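Local coordinates for protein ionotropic glutamate receptor bacterial homologue (Nostoc punctiforme, PDB 2PYY) that binds L-glutamate in the ligand-binding core of a bacterial ionotropic glutamate receptor homologue, probably to control opening of the receptor's ion channel, at residues B[27-32]-B[218-223]; B[12-17]-B[162-167]; B[126-129]-B[135-138]; B[56-61]-B[77-82]. All coordinates share one frame; numbering follows the deposited sequence.

Contact 1 (B[27-32]-B[218-223])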
loop_
_atom_site.group_PDB
_atom_site.type_symbol
_atom_site.label_atom_id
_atom_site.label_comp_id
_atom_site.label_asym_id
_atom_site.label_seq_id
_atom_site.Cartn_x
_atom_site.Cartn_y
_atom_site.Cartn_z
ATOM N N SER B 27 1.925 15.748 11.907
ATOM C CA SER B 27 3.024 14.810 12.113
ATOM C C SER B 27 4.210 15.446 12.816
ATOM O O SER B 27 4.876 14.789 13.622
ATOM C CB SER B 27 3.483 14.196 10.796
ATOM O OG SER B 27 2.386 13.576 10.141
ATOM N N ILE B 28 4.495 16.705 12.494
ATOM C CA ILE B 28 5.583 17.415 13.158
ATOM C C ILE B 28 5.305 17.439 14.678
ATOM O O ILE B 28 6.186 17.134 15.487
ATOM C CB ILE B 28 5.726 18.884 12.605
ATOM C CG1 ILE B 28 6.133 18.842 11.128
ATOM C CG2 ILE B 28 6.828 19.646 13.359
ATOM C CD1 ILE B 28 7.428 18.072 10.872
ATOM N N ASP B 29 4.082 17.791 15.073
ATOM C CA ASP B 29 3.739 17.827 16.509
ATOM C C ASP B 29 3.733 16.445 17.154
ATOM O O ASP B 29 4.180 16.268 18.291
ATOM C CB ASP B 29 2.363 18.470 16.741
ATOM C CG ASP B 29 2.343 19.945 16.386
ATOM O OD1 ASP B 29 3.433 20.547 16.298
ATOM O OD2 ASP B 29 1.243 20.498 16.211
ATOM N N LEU B 30 3.214 15.459 16.431
ATOM C CA LEU B 30 3.175 14.103 16.969
ATOM C C LEU B 30 4.593 13.567 17.184
ATOM O O LEU B 30 4.900 13.021 18.242
ATOM C CB LEU B 30 2.397 13.168 16.037
ATOM C CG LEU B 30 2.224 11.738 16.546
ATOM C CD1 LEU B 30 1.417 11.762 17.825
ATOM C CD2 LEU B 30 1.529 10.892 15.491
ATOM N N TRP B 31 5.462 13.709 16.190
ATOM C CA TRP B 31 6.819 13.214 16.366
ATOM C C TRP B 31 7.537 13.923 17.532
ATOM O O TRP B 31 8.221 13.285 18.326
ATOM C CB TRP B 31 7.629 13.383 15.082
ATOM C CG TRP B 31 9.063 13.060 15.304
ATOM C CD1 TRP B 31 10.108 13.939 15.321
ATOM C CD2 TRP B 31 9.599 11.787 15.675
ATOM N NE1 TRP B 31 11.262 13.293 15.685
ATOM C CE2 TRP B 31 10.978 11.970 15.899
ATOM C CE3 TRP B 31 9.051 10.504 15.829
ATOM C CZ2 TRP B 31 11.816 10.928 16.290
ATOM C CZ3 TRP B 31 9.893 9.461 16.220
ATOM C CH2 TRP B 31 11.261 9.684 16.436
ATOM N N ARG B 32 7.384 15.239 17.625
ATOM C CA ARG B 32 8.018 15.996 18.700
ATOM C C ARG B 32 7.609 15.448 20.068
ATOM O O ARG B 32 8.446 15.309 20.949
ATOM C CB ARG B 32 7.638 17.472 18.602
ATOM C CG ARG B 32 8.245 18.358 19.684
ATOM C CD ARG B 32 7.565 19.722 19.743
ATOM N NE ARG B 32 7.787 20.512 18.524
ATOM C CZ ARG B 32 6.810 20.999 17.764
ATOM N NH1 ARG B 32 5.544 20.773 18.097
ATOM N NH2 ARG B 32 7.100 21.721 16.688
ATOM N N ASP B 218 -7.401 16.990 17.160
ATOM C CA ASP B 218 -8.422 18.030 17.125
ATOM C C ASP B 218 -7.831 19.390 16.766
ATOM O O ASP B 218 -8.533 20.281 16.281
ATOM C CB ASP B 218 -9.145 18.124 18.472
ATOM C CG ASP B 218 -9.975 16.892 18.778
ATOM O OD1 ASP B 218 -10.525 16.298 17.825
ATOM O OD2 ASP B 218 -10.092 16.533 19.968
ATOM N N LYS B 219 -6.535 19.544 17.008
ATOM C CA LYS B 219 -5.853 20.790 16.699
ATOM C C LYS B 219 -5.673 21.002 15.197
ATOM O O LYS B 219 -5.749 22.129 14.713
ATOM C CB LYS B 219 -4.481 20.821 17.366
ATOM C CG LYS B 219 -3.602 21.970 16.908
ATOM C CD LYS B 219 -2.217 21.883 17.540
ATOM C CE LYS B 219 -1.319 23.042 17.117
ATOM N NZ LYS B 219 0.090 22.804 17.493
ATOM N N TRP B 220 -5.445 19.922 14.458
ATOM C CA TRP B 220 -5.225 20.045 13.025
ATOM C C TRP B 220 -6.356 19.584 12.127
ATOM O O TRP B 220 -6.341 19.865 10.929
ATOM C CB TRP B 220 -3.955 19.298 12.615
ATOM C CG TRP B 220 -2.714 19.876 13.197
ATOM C CD1 TRP B 220 -2.097 19.500 14.352
ATOM C CD2 TRP B 220 -1.962 20.967 12.670
ATOM N NE1 TRP B 220 -0.998 20.292 14.580
ATOM C CE2 TRP B 220 -0.888 21.202 13.560
ATOM C CE3 TRP B 220 -2.084 21.771 11.525
ATOM C CZ2 TRP B 220 0.059 22.216 13.345
ATOM C CZ3 TRP B 220 -1.137 22.778 11.318
ATOM C CH2 TRP B 220 -0.082 22.983 12.225
ATOM N N PHE B 221 -7.339 18.891 12.692
ATOM C CA PHE B 221 -8.441 18.376 11.890
ATOM C C PHE B 221 -9.816 18.622 12.502
ATOM O O PHE B 221 -9.946 19.100 13.633
ATOM C CB PHE B 221 -8.266 16.863 11.665
ATOM C CG PHE B 221 -6.954 16.485 11.024
ATOM C CD1 PHE B 221 -5.843 16.162 11.804
ATOM C CD2 PHE B 221 -6.831 16.462 9.638
ATOM C CE1 PHE B 221 -4.626 15.817 11.217
ATOM C CE2 PHE B 221 -5.623 16.121 9.034
ATOM C CZ PHE B 221 -4.515 15.797 9.824
ATOM N N ASP B 222 -10.842 18.278 11.736
ATOM C CA ASP B 222 -12.215 18.436 12.190
ATOM C C ASP B 222 -12.671 17.068 12.680
ATOM O O ASP B 222 -12.598 16.091 11.955
ATOM C CB ASP B 222 -13.090 18.921 11.037
ATOM C CG ASP B 222 -14.493 19.267 11.480
ATOM O OD1 ASP B 222 -15.031 20.264 10.957
ATOM O OD2 ASP B 222 -15.055 18.543 12.338
ATOM N N PRO B 223 -13.145 16.984 13.926
ATOM C CA PRO B 223 -13.604 15.719 14.509
ATOM C C PRO B 223 -14.488 14.855 13.611
ATOM O O PRO B 223 -14.334 13.630 13.580
ATOM C CB PRO B 223 -14.324 16.171 15.783
ATOM C CG PRO B 223 -14.790 17.555 15.438
ATOM C CD PRO B 223 -13.563 18.116 14.767
#
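Asp-29 lies on regular helical backbone within helix 26-38, whereas Lys-219 and Trp-220 occupy the last turn of helix 212-220, just before Phe-221 becomes the first residue to leave helical backbone angles. Both helices belong to the periplasmic-binding-protein fold, and they are joined here by a salt-bridge network centred on the buried carboxylate of Asp-29. OD2 of Asp-29 takes two bonds, one from Trp-220 NE1 at 2.8 Å and one from Lys-219 NZ at 2.9 Å. The donors arrive from opposite faces of the carboxylate plane, so this single oxygen is gripped from both sides.

The indole presents its edge: OD2 lies almost in the ring plane, and the N-H points at it with an angle of 153°, while the carboxylate is turned 48° against the ring. Lys-219 arrives as a fully extended chain. Its CG is anti to the backbone N (chi1 170°), which carries the ammonium group across to Asp-29 at about a right angle. The other oxygen is used within helix 26-38, where Arg-32 NH1, one turn on, makes a salt bridge of 2.8 Å to Asp-29 OD1. The two flanking cations would be expected to keep the carboxylate ionised despite its burial. Beyond the N-H, the indole edge continues past the same oxygen, with Trp-220 CZ2 3.5 Å from Asp-29 OD2.

Contact 2 (B[12-17]-B[162-167])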
loop_
_atom_site.group_PDB
_atom_site.type_symbol
_atom_site.label_atom_id
_atom_site.label_comp_id
_atom_site.label_asym_id
_atom_site.label_seq_id
_atom_site.Cartn_x
_atom_site.Cartn_y
_atom_site.Cartn_z
ATOM N N ILE B 12 3.882 17.974 3.259
ATOM C CA ILE B 12 2.555 17.588 2.790
ATOM C C ILE B 12 1.525 18.032 3.836
ATOM O O ILE B 12 1.214 17.300 4.769
ATOM C CB ILE B 12 2.467 16.046 2.560
ATOM C CG1 ILE B 12 1.031 15.660 2.181
ATOM C CG2 ILE B 12 2.950 15.292 3.799
ATOM C CD1 ILE B 12 0.970 14.684 1.026
ATOM N N PRO B 13 1.003 19.261 3.703
ATOM C CA PRO B 13 0.016 19.790 4.645
ATOM C C PRO B 13 -1.294 19.022 4.634
ATOM O O PRO B 13 -1.702 18.480 3.608
ATOM C CB PRO B 13 -0.132 21.252 4.214
ATOM C CG PRO B 13 0.189 21.223 2.756
ATOM C CD PRO B 13 1.379 20.276 2.706
ATOM N N PRO B 14 -1.983 18.969 5.786
ATOM C CA PRO B 14 -1.598 19.590 7.060
ATOM C C PRO B 14 -0.726 18.723 7.973
ATOM O O PRO B 14 -0.613 19.005 9.170
ATOM C CB PRO B 14 -2.945 19.894 7.696
ATOM C CG PRO B 14 -3.732 18.677 7.318
ATOM C CD PRO B 14 -3.356 18.433 5.863
ATOM N N PHE B 15 -0.131 17.661 7.432
ATOM C CA PHE B 15 0.735 16.801 8.245
ATOM C C PHE B 15 2.104 17.450 8.466
ATOM O O PHE B 15 2.609 17.482 9.585
ATOM C CB PHE B 15 0.867 15.412 7.598
ATOM C CG PHE B 15 -0.451 14.701 7.469
ATOM C CD1 PHE B 15 -1.274 14.920 6.366
ATOM C CD2 PHE B 15 -0.930 13.911 8.520
ATOM C CE1 PHE B 15 -2.561 14.371 6.317
ATOM C CE2 PHE B 15 -2.208 13.362 8.480
ATOM C CZ PHE B 15 -3.028 13.592 7.380
ATOM N N VAL B 16 2.677 17.989 7.395
ATOM C CA VAL B 16 3.962 18.670 7.451
ATOM C C VAL B 16 3.918 19.942 6.604
ATOM O O VAL B 16 3.636 19.887 5.403
ATOM C CB VAL B 16 5.111 17.789 6.911
ATOM C CG1 VAL B 16 6.428 18.574 6.948
ATOM C CG2 VAL B 16 5.236 16.515 7.737
ATOM N N LEU B 17 4.195 21.081 7.232
ATOM C CA LEU B 17 4.214 22.372 6.535
ATOM C C LEU B 17 5.524 23.093 6.817
ATOM O O LEU B 17 6.166 22.835 7.833
ATOM C CB LEU B 17 3.064 23.265 6.990
ATOM C CG LEU B 17 1.637 22.744 6.859
ATOM C CD1 LEU B 17 1.314 21.814 8.005
ATOM C CD2 LEU B 17 0.676 23.941 6.868
ATOM N N LEU B 162 -6.250 16.363 0.385
ATOM C CA LEU B 162 -7.156 17.014 -0.565
ATOM C C LEU B 162 -8.126 17.940 0.186
ATOM O O LEU B 162 -8.341 19.087 -0.218
ATOM C CB LEU B 162 -7.930 15.964 -1.381
ATOM C CG LEU B 162 -7.098 15.087 -2.345
ATOM C CD1 LEU B 162 -7.957 13.982 -2.927
ATOM C CD2 LEU B 162 -6.526 15.963 -3.453
ATOM N N LEU B 163 -8.703 17.461 1.287
ATOM C CA LEU B 163 -9.632 18.296 2.053
ATOM C C LEU B 163 -9.006 19.627 2.430
ATOM O O LEU B 163 -9.604 20.677 2.227
ATOM C CB LEU B 163 -10.089 17.580 3.323
ATOM C CG LEU B 163 -11.175 16.530 3.102
ATOM C CD1 LEU B 163 -11.432 15.794 4.404
ATOM C CD2 LEU B 163 -12.462 17.198 2.605
ATOM N N PHE B 164 -7.801 19.573 2.986
ATOM C CA PHE B 164 -7.093 20.780 3.397
ATOM C C PHE B 164 -6.884 21.743 2.232
ATOM O O PHE B 164 -7.064 22.956 2.372
ATOM C CB PHE B 164 -5.734 20.416 3.979
ATOM C CG PHE B 164 -5.057 21.552 4.683
ATOM C CD1 PHE B 164 -5.492 21.965 5.932
ATOM C CD2 PHE B 164 -3.988 22.215 4.097
ATOM C CE1 PHE B 164 -4.869 23.021 6.592
ATOM C CE2 PHE B 164 -3.357 23.274 4.750
ATOM C CZ PHE B 164 -3.799 23.677 5.995
ATOM N N TYR B 165 -6.468 21.198 1.094
ATOM C CA TYR B 165 -6.245 21.991 -0.110
ATOM C C TYR B 165 -7.571 22.592 -0.570
ATOM O O TYR B 165 -7.634 23.753 -0.971
ATOM C CB TYR B 165 -5.679 21.113 -1.235
ATOM C CG TYR B 165 -5.792 21.744 -2.610
ATOM C CD1 TYR B 165 -4.998 22.838 -2.964
ATOM C CD2 TYR B 165 -6.742 21.287 -3.538
ATOM C CE1 TYR B 165 -5.144 23.467 -4.196
ATOM C CE2 TYR B 165 -6.897 21.910 -4.778
ATOM C CZ TYR B 165 -6.092 23.004 -5.094
ATOM O OH TYR B 165 -6.237 23.658 -6.291
ATOM N N ALA B 166 -8.621 21.782 -0.510
ATOM C CA ALA B 166 -9.951 22.199 -0.923
ATOM C C ALA B 166 -10.506 23.288 -0.011
ATOM O O ALA B 166 -11.006 24.308 -0.480
ATOM C CB ALA B 166 -10.887 20.999 -0.938
ATOM N N ALA B 167 -10.413 23.077 1.296
ATOM C CA ALA B 167 -10.915 24.064 2.244
ATOM C C ALA B 167 -10.033 25.311 2.268
ATOM O O ALA B 167 -10.366 26.296 2.926
ATOM C CB ALA B 167 -10.999 23.452 3.642
#
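Phe-164, on helix 159-166, packs against Pro-13 and Pro-14 in the loop that follows strand 5-10. The loop carries a classic beta bulge, with Phe-15 and Val-16 together set opposite Ile-12, and a cis peptide bond precedes Pro-14. In the periplasmic-binding-protein fold these two elements probably belong to different lobes, so the contact would bridge them beside the ligand cleft; Ile-12 itself touches the bound glutamate.

The aromatic side chain starts with its CB 3.6 Å from Pro-14 CD. With CG anti to the backbone N (chi1 -168°), the ring is carried alongside the second proline, the two running antiparallel past one another. CG still rests on CD of Pro-14. Further out, Phe-164 CD1 comes 3.7 Å from Pro-14 CB and CE1 follows at a similar spacing. This is a CH-pi contact: Pro-14 CB sits over one face, 3.9 Å from the centroid of the Phe-164 ring and 18° off its normal. Along the other branch, CD2 and then CE2 meet the first proline, with Phe-164 CE2 3.8 Å from Pro-13 CB at an oblique approach. The interface is wholly apolar, with no hydrogen bond across it. Phe-221 also packs on Pro-14, linking the loop to the C-terminal region. Measured to the plane of the Phe-164 ring, Pro-14 CB stands 3.7 Å above it, offset toward the rim.

Contact 3 (B[126-129]-B[135-138])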
loop_
_atom_site.group_PDB
_atom_site.type_symbol
_atom_site.label_atom_id
_atom_site.label_comp_id
_atom_site.label_asym_id
_atom_site.label_seq_id
_atom_site.Cartn_x
_atom_site.Cartn_y
_atom_site.Cartn_z
ATOM N N TYR B 126 -1.990 2.671 -7.219
ATOM C CA TYR B 126 -3.379 2.269 -7.345
ATOM C C TYR B 126 -3.904 2.532 -8.767
ATOM O O TYR B 126 -4.493 1.648 -9.403
ATOM C CB TYR B 126 -4.226 3.011 -6.309
ATOM C CG TYR B 126 -5.715 2.790 -6.440
ATOM C CD1 TYR B 126 -6.531 3.737 -7.066
ATOM C CD2 TYR B 126 -6.316 1.653 -5.904
ATOM C CE1 TYR B 126 -7.911 3.559 -7.144
ATOM C CE2 TYR B 126 -7.690 1.467 -5.978
ATOM C CZ TYR B 126 -8.479 2.419 -6.593
ATOM O OH TYR B 126 -9.839 2.243 -6.646
ATOM N N LEU B 127 -3.676 3.737 -9.273
ATOM C CA LEU B 127 -4.132 4.074 -10.611
ATOM C C LEU B 127 -3.542 3.156 -11.681
ATOM O O LEU B 127 -4.280 2.592 -12.489
ATOM C CB LEU B 127 -3.798 5.529 -10.937
ATOM C CG LEU B 127 -4.504 6.561 -10.061
ATOM C CD1 LEU B 127 -3.846 7.914 -10.253
ATOM C CD2 LEU B 127 -5.992 6.631 -10.399
ATOM N N ARG B 128 -2.218 3.005 -11.685
ATOM C CA ARG B 128 -1.550 2.157 -12.674
ATOM C C ARG B 128 -2.089 0.731 -12.647
ATOM O O ARG B 128 -2.441 0.164 -13.683
ATOM C CB ARG B 128 -0.032 2.122 -12.437
ATOM C CG ARG B 128 0.645 3.476 -12.542
ATOM C CD ARG B 128 2.145 3.339 -12.751
ATOM N NE ARG B 128 2.800 2.598 -11.681
ATOM C CZ ARG B 128 3.095 3.096 -10.484
ATOM N NH1 ARG B 128 2.802 4.353 -10.194
ATOM N NH2 ARG B 128 3.671 2.325 -9.571
ATOM N N GLU B 129 -2.146 0.152 -11.453
ATOM C CA GLU B 129 -2.638 -1.205 -11.286
ATOM C C GLU B 129 -4.082 -1.378 -11.754
ATOM O O GLU B 129 -4.476 -2.471 -12.159
ATOM C CB GLU B 129 -2.491 -1.635 -9.828
ATOM C CG GLU B 129 -1.044 -1.862 -9.411
ATOM C CD GLU B 129 -0.903 -2.139 -7.923
ATOM O OE1 GLU B 129 0.198 -2.550 -7.493
ATOM O OE2 GLU B 129 -1.903 -1.935 -7.191
ATOM N N LEU B 135 -0.973 10.908 -14.591
ATOM C CA LEU B 135 -0.006 11.972 -14.782
ATOM C C LEU B 135 0.743 12.118 -13.463
ATOM O O LEU B 135 0.292 12.811 -12.554
ATOM C CB LEU B 135 -0.724 13.274 -15.116
ATOM C CG LEU B 135 0.188 14.470 -15.286
ATOM C CD1 LEU B 135 1.030 14.297 -16.540
ATOM C CD2 LEU B 135 -0.638 15.746 -15.376
ATOM N N GLU B 136 1.878 11.435 -13.363
ATOM C CA GLU B 136 2.696 11.471 -12.165
ATOM C C GLU B 136 3.604 12.699 -12.190
ATOM O O GLU B 136 4.560 12.778 -12.979
ATOM C CB GLU B 136 3.529 10.188 -12.055
ATOM C CG GLU B 136 2.690 8.932 -11.835
ATOM C CD GLU B 136 3.526 7.687 -11.553
ATOM O OE1 GLU B 136 4.446 7.758 -10.713
ATOM O OE2 GLU B 136 3.254 6.631 -12.158
ATOM N N VAL B 137 3.294 13.663 -11.328
ATOM C CA VAL B 137 4.071 14.896 -11.247
ATOM C C VAL B 137 5.061 14.848 -10.093
ATOM O O VAL B 137 4.827 14.181 -9.098
ATOM C CB VAL B 137 3.151 16.117 -11.084
ATOM C CG1 VAL B 137 2.317 16.298 -12.350
ATOM C CG2 VAL B 137 2.251 15.947 -9.876
ATOM N N PRO B 138 6.182 15.566 -10.211
ATOM C CA PRO B 138 7.208 15.587 -9.169
ATOM C C PRO B 138 6.878 16.472 -7.980
ATOM O O PRO B 138 7.538 16.404 -6.948
ATOM C CB PRO B 138 8.438 16.075 -9.925
ATOM C CG PRO B 138 7.834 17.111 -10.844
ATOM C CD PRO B 138 6.594 16.380 -11.369
#
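Arg-128 and Glu-136 meet through one salt bridge, in which Arg-128 NH1 lies 3.0 Å from Glu-136 OE2. The tighter side is that of the glutamate, a buried residue whose chain runs extended from strand 133-137 toward helix 122-129. Its OE2 also lies 3.5 Å from Arg-128 CD, so the arginine's aliphatic elbow, formed by the bend at chi3 (-59°), rests beside the same oxygen. The hydrogen bond itself is weak: the angle at the proton is 129° and the approach to the guanidinium is oblique.

The looser side belongs to the partly exposed arginine, whose NE makes a long, weak ion pair with Glu-136 OE1 of the second subunit. Glu-136 OE2 also lies close to its counterpart in that subunit, a pairing of like charges that the arginines probably temper. An alanine in place of Arg-128 would remove the guanidinium and is likely to leave Glu-136 OE2 without its salt-bridge mate and the close pair of carboxylates less well balanced. Strand 133-137 pairs antiparallel with a strand of the second subunit, continuing the sheet across the interface. Within the chain, the bridge ties helix to following strand in the beta-alpha-beta unit 114-137.

Contact 4 (B[56-61]-B[77-82])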
loop_
_atom_site.group_PDB
_atom_site.type_symbol
_atom_site.label_atom_id
_atom_site.label_comp_id
_atom_site.label_asym_id
_atom_site.label_seq_id
_atom_site.Cartn_x
_atom_site.Cartn_y
_atom_site.Cartn_z
ATOM N N ALA B 56 16.512 7.150 1.484
ATOM C CA ALA B 56 17.399 7.687 2.523
ATOM C C ALA B 56 17.444 6.701 3.696
ATOM O O ALA B 56 18.493 6.494 4.322
ATOM C CB ALA B 56 16.903 9.049 3.009
ATOM N N ILE B 57 16.290 6.112 3.990
ATOM C CA ILE B 57 16.171 5.107 5.044
ATOM C C ILE B 57 16.970 3.870 4.613
ATOM O O ILE B 57 17.798 3.359 5.363
ATOM C CB ILE B 57 14.694 4.674 5.252
ATOM C CG1 ILE B 57 13.888 5.800 5.906
ATOM C CG2 ILE B 57 14.633 3.416 6.129
ATOM C CD1 ILE B 57 14.212 6.036 7.363
ATOM N N LYS B 58 16.706 3.405 3.396
ATOM C CA LYS B 58 17.371 2.231 2.845
ATOM C C LYS B 58 18.896 2.343 2.865
ATOM O O LYS B 58 19.575 1.408 3.269
ATOM C CB LYS B 58 16.890 2.005 1.416
ATOM C CG LYS B 58 17.381 0.731 0.794
ATOM C CD LYS B 58 16.520 0.361 -0.405
ATOM C CE LYS B 58 17.125 -0.813 -1.163
ATOM N NZ LYS B 58 18.469 -0.424 -1.687
ATOM N N ASP B 59 19.423 3.489 2.446
ATOM C CA ASP B 59 20.861 3.687 2.404
ATOM C C ASP B 59 21.448 4.192 3.726
ATOM O O ASP B 59 22.547 4.744 3.757
ATOM C CB ASP B 59 21.220 4.648 1.268
ATOM C CG ASP B 59 20.613 4.236 -0.077
ATOM O OD1 ASP B 59 20.407 3.026 -0.314
ATOM O OD2 ASP B 59 20.354 5.135 -0.902
ATOM N N ASN B 60 20.708 3.992 4.813
ATOM C CA ASN B 60 21.136 4.413 6.145
ATOM C C ASN B 60 21.590 5.879 6.237
ATOM O O ASN B 60 22.585 6.182 6.903
ATOM C CB ASN B 60 22.258 3.492 6.659
ATOM C CG ASN B 60 21.797 2.039 6.847
ATOM O OD1 ASN B 60 22.552 1.184 7.339
ATOM N ND2 ASN B 60 20.551 1.756 6.458
ATOM N N LYS B 61 20.866 6.785 5.578
ATOM C CA LYS B 61 21.198 8.211 5.621
ATOM C C LYS B 61 20.380 8.899 6.713
ATOM O O LYS B 61 20.656 10.037 7.086
ATOM C CB LYS B 61 20.913 8.878 4.271
ATOM C CG LYS B 61 21.961 8.636 3.197
ATOM C CD LYS B 61 21.419 8.948 1.802
ATOM C CE LYS B 61 21.003 10.403 1.647
ATOM N NZ LYS B 61 22.161 11.329 1.822
ATOM N N GLN B 77 7.691 -5.083 3.288
ATOM C CA GLN B 77 8.580 -6.172 2.938
ATOM C C GLN B 77 10.046 -5.844 3.203
ATOM O O GLN B 77 10.807 -6.685 3.685
ATOM C CB GLN B 77 8.396 -6.541 1.472
ATOM C CG GLN B 77 9.207 -7.755 1.051
ATOM C CD GLN B 77 8.976 -8.113 -0.400
ATOM O OE1 GLN B 77 7.881 -8.542 -0.778
ATOM N NE2 GLN B 77 10.004 -7.929 -1.227
ATOM N N ASN B 78 10.440 -4.612 2.911
ATOM C CA ASN B 78 11.830 -4.209 3.101
ATOM C C ASN B 78 12.081 -3.228 4.226
ATOM O O ASN B 78 13.233 -2.942 4.568
ATOM C CB ASN B 78 12.366 -3.637 1.794
ATOM C CG ASN B 78 12.346 -4.657 0.684
ATOM O OD1 ASN B 78 13.118 -5.610 0.699
ATOM N ND2 ASN B 78 11.451 -4.474 -0.274
ATOM N N PHE B 79 11.003 -2.716 4.807
ATOM C CA PHE B 79 11.131 -1.752 5.890
ATOM C C PHE B 79 10.179 -2.066 7.037
ATOM O O PHE B 79 9.302 -2.913 6.909
ATOM C CB PHE B 79 10.893 -0.336 5.348
ATOM C CG PHE B 79 11.812 0.033 4.210
ATOM C CD1 PHE B 79 11.481 -0.290 2.895
ATOM C CD2 PHE B 79 13.047 0.625 4.465
ATOM C CE1 PHE B 79 12.370 -0.036 1.851
ATOM C CE2 PHE B 79 13.942 0.883 3.433
ATOM C CZ PHE B 79 13.602 0.549 2.121
ATOM N N ASP B 80 10.384 -1.402 8.167
ATOM C CA ASP B 80 9.550 -1.623 9.339
ATOM C C ASP B 80 8.676 -0.388 9.587
ATOM O O ASP B 80 9.026 0.722 9.185
ATOM C CB ASP B 80 10.428 -1.893 10.563
ATOM C CG ASP B 80 10.049 -3.175 11.284
ATOM O OD1 ASP B 80 8.916 -3.654 11.073
ATOM O OD2 ASP B 80 10.873 -3.686 12.074
ATOM N N PHE B 81 7.545 -0.595 10.250
ATOM C CA PHE B 81 6.629 0.485 10.562
ATOM C C PHE B 81 6.220 0.448 12.030
ATOM O O PHE B 81 6.167 -0.617 12.637
ATOM C CB PHE B 81 5.355 0.386 9.716
ATOM C CG PHE B 81 5.483 0.966 8.338
ATOM C CD1 PHE B 81 5.694 0.143 7.241
ATOM C CD2 PHE B 81 5.398 2.336 8.138
ATOM C CE1 PHE B 81 5.819 0.678 5.955
ATOM C CE2 PHE B 81 5.521 2.885 6.859
ATOM C CZ PHE B 81 5.734 2.052 5.769
ATOM N N SER B 82 5.952 1.621 12.591
ATOM C CA SER B 82 5.488 1.705 13.958
ATOM C C SER B 82 4.003 1.416 13.813
ATOM O O SER B 82 3.522 1.117 12.711
ATOM C CB SER B 82 5.604 3.121 14.475
ATOM O OG SER B 82 4.652 3.940 13.812
#
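The carbonyl oxygen of Ile-57, whose side chain packs on Phe-79, is held by two groups of Asn-60: the backbone N at 3.0 Å from Ile-57 O, and, more weakly, the side-chain ND2 at 3.4 Å from the same oxygen. Together with the 2.7 Å bond from Lys-61 N to Ala-56 O, this is a Schellman motif, with Asn-60 at positive phi as its C-prime residue, and it ends helix 50-58.

The last turn of that helix receives the buried ring of Phe-79. Ile-57 contributes its CG2 branch, anti to the backbone N, which lies 3.6 Å from Phe-79 CD2 and approaches the ring obliquely. Lys-58 stands at the ring's edge, near its plane, where its CB is 3.7 Å from Phe-79 CZ. Phe-79 CE2 lies 3.7 Å from Lys-58 CA, so the ring edge meets backbone as well as methylenes, while NZ turns off at the bend in chi4. Replacing Phe-79 by an alanine would probably open a gap beside the last helical turn and deprive Ile-57 CG2 and the Lys-58 methylenes of their aromatic partner.

Phe-79 O accepts a bond from Lys-198 of the third subunit, which with Arg-197 of that subunit forms salt bridges to Asp-80. Phe-79 also touches Ile-189 of strand 175-190, to which strand 80-81 is hydrogen-bonded; the ring thus lies between that strand and helix 50-58.

How the contacts relate
Contacts 1 and 2 form one continuous region, their centres 12 Å apart: Phe-221 CZ packs 3.6 Å from Phe-15 CZ, and Ser-27 N lies 3.0 Å from Phe-15 O, a probable hydrogen bond. Contact 2 is the one that reaches the glutamate pocket, through Ile-12. The side chains of Pro-13 in contact 2 and Glu-136 in contact 3 are each about 9 Å from the ligand, and that of Phe-79 in contact 4 about 12 Å. Contacts 3 and 4 reach the two outermost strands, within this chain, of the same mixed sheet, with centres 23 Å apart, and each adjoins a different neighbouring subunit. Contacts 1 and 3 lie on opposite sides of the chain's centre, 28 Å apart between centres.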